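Long-range contact in LysR family transcriptional regulator (Vibrio vulnificus, PDB 5X0O), which probably regulates transcription by binding specific DNA sequences, this chain being its LysR substrate-binding domain, of periplasmic-binding-protein-like fold, rather than the DNA-binding part: residues Lys8-Thr13 and Glu39-Ser44. Sequence-based numbering, arbitrary orientation.
Sequences KIKIST and ELTTES
I11 and L40 lie side by side on two neighbouring parallel strands, 9-14 and 38-43, joined through helices 18-21 and 23-32 in a beta-alpha-beta crossover of the periplasmic-binding-protein-like fold that LysR regulators use as their regulatory domain. The sheet has a buried face, where I11, L40 and T13 pack, and a second, more polar face partly open to solvent. On the tight face, I11 CG1 lies 3.6 Å from L40 CD1, and L26 of helix 23-32 packs on both side chains. L40 holds its CG trans to the backbone N (chi1 167°), and its CD1 also passes T13 roughly at right angles, 3.6 Å from T13 CG2. T13 OG1 is hydrogen-bonded to T18 OG1.

On the other face S12 is buried against L49, but K10, E39 and T41 are partly exposed and more loosely packed. K8 lays its aliphatic chain against the E39 carboxylate, whereas K10 NZ stays 4.3 Å from E39 OE2, too far for a salt bridge, though the opposite charges probably still attract. E39 and L40 also pair with a parallel strand of the second subunit, so the sheet continues across the dimer interface, where T42 OG1 is hydrogen-bonded to N134 OD1 of that subunit.

Five backbone hydrogen bonds join the strands, unequal in geometry: T13 N approaches T41 O at 3.3 Å from above the carbonyl plane, while E43 N meets T13 O at 2.8 Å, almost in line with the carbonyl bond (C=O...N angle 177°).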
# COMPACT_ATOMS: atom_id res chain seq x y z
N LYS A 8 -21.73 10.92 -4.07
CA LYS A 8 -20.30 10.70 -3.91
C LYS A 8 -19.59 11.06 -5.21
O LYS A 8 -20.22 11.29 -6.24
CB LYS A 8 -20.00 9.24 -3.54
CG LYS A 8 -20.15 8.28 -4.72
CD LYS A 8 -20.45 6.86 -4.26
CE LYS A 8 -20.81 5.95 -5.42
NZ LYS A 8 -22.16 6.26 -5.97
N ILE A 9 -18.27 11.09 -5.13
CA ILE A 9 -17.41 11.20 -6.31
C ILE A 9 -16.59 9.92 -6.38
O ILE A 9 -15.88 9.57 -5.43
CB ILE A 9 -16.49 12.43 -6.25
CG1 ILE A 9 -17.33 13.70 -6.13
CG2 ILE A 9 -15.63 12.51 -7.49
CD1 ILE A 9 -16.52 14.95 -6.27
N LYS A 10 -16.70 9.21 -7.50
CA LYS A 10 -16.06 7.91 -7.69
C LYS A 10 -14.81 8.10 -8.55
O LYS A 10 -14.92 8.43 -9.74
CB LYS A 10 -17.03 6.93 -8.32
CG LYS A 10 -16.65 5.47 -8.18
CD LYS A 10 -17.79 4.56 -8.60
CE LYS A 10 -17.42 3.09 -8.44
NZ LYS A 10 -16.84 2.82 -7.09
N ILE A 11 -13.63 7.91 -7.96
CA ILE A 11 -12.37 8.13 -8.65
C ILE A 11 -11.49 6.89 -8.56
O ILE A 11 -11.60 6.08 -7.63
CB ILE A 11 -11.62 9.37 -8.11
CG1 ILE A 11 -11.02 9.08 -6.74
CG2 ILE A 11 -12.55 10.56 -8.00
CD1 ILE A 11 -10.13 10.20 -6.24
N SER A 12 -10.61 6.74 -9.55
CA SER A 12 -9.66 5.64 -9.62
C SER A 12 -8.26 6.21 -9.82
O SER A 12 -8.06 7.10 -10.66
CB SER A 12 -10.00 4.68 -10.77
OG SER A 12 -8.92 3.82 -11.07
N THR A 13 -7.30 5.71 -9.05
CA THR A 13 -5.93 6.19 -9.06
C THR A 13 -4.98 5.02 -9.27
O THR A 13 -5.33 3.87 -8.97
CB THR A 13 -5.58 6.91 -7.75
OG1 THR A 13 -5.88 6.07 -6.64
CG2 THR A 13 -6.36 8.21 -7.63
N GLU A 39 -15.19 8.44 -3.03
CA GLU A 39 -14.98 6.99 -3.05
C GLU A 39 -13.80 6.71 -3.97
O GLU A 39 -13.87 6.95 -5.17
CB GLU A 39 -16.24 6.25 -3.51
CG GLU A 39 -16.65 5.12 -2.57
CD GLU A 39 -18.15 4.82 -2.61
OE1 GLU A 39 -18.93 5.51 -1.91
OE2 GLU A 39 -18.54 3.88 -3.34
N LEU A 40 -12.71 6.20 -3.39
CA LEU A 40 -11.45 6.03 -4.09
C LEU A 40 -11.12 4.55 -4.22
O LEU A 40 -11.30 3.78 -3.28
CB LEU A 40 -10.33 6.76 -3.35
CG LEU A 40 -8.89 6.45 -3.76
CD1 LEU A 40 -8.65 6.82 -5.21
CD2 LEU A 40 -7.91 7.17 -2.85
N THR A 41 -10.61 4.17 -5.40
CA THR A 41 -10.23 2.78 -5.67
C THR A 41 -8.86 2.79 -6.32
O THR A 41 -8.72 3.23 -7.47
CB THR A 41 -11.25 2.08 -6.56
OG1 THR A 41 -12.58 2.39 -6.10
CG2 THR A 41 -11.05 0.57 -6.52
N THR A 42 -7.85 2.29 -5.61
CA THR A 42 -6.52 2.14 -6.19
C THR A 42 -6.53 1.00 -7.20
O THR A 42 -6.91 -0.13 -6.86
CB THR A 42 -5.48 1.89 -5.09
OG1 THR A 42 -5.98 0.93 -4.16
CG2 THR A 42 -5.18 3.18 -4.35
N GLU A 43 -6.11 1.28 -8.43
CA GLU A 43 -6.23 0.35 -9.54
C GLU A 43 -4.84 -0.05 -10.04
O GLU A 43 -3.96 0.80 -10.20
CB GLU A 43 -7.04 0.97 -10.69
CG GLU A 43 -7.02 0.16 -11.98
CD GLU A 43 -7.49 -1.26 -11.78
OE1 GLU A 43 -8.53 -1.46 -11.12
OE2 GLU A 43 -6.83 -2.19 -12.30
N SER A 44 -4.66 -1.35 -10.29
CA SER A 44 -3.39 -1.85 -10.79
C SER A 44 -3.22 -1.62 -12.29
O SER A 44 -2.09 -1.45 -12.76
CB SER A 44 -3.24 -3.34 -10.47
OG SER A 44 -3.68 -4.14 -11.56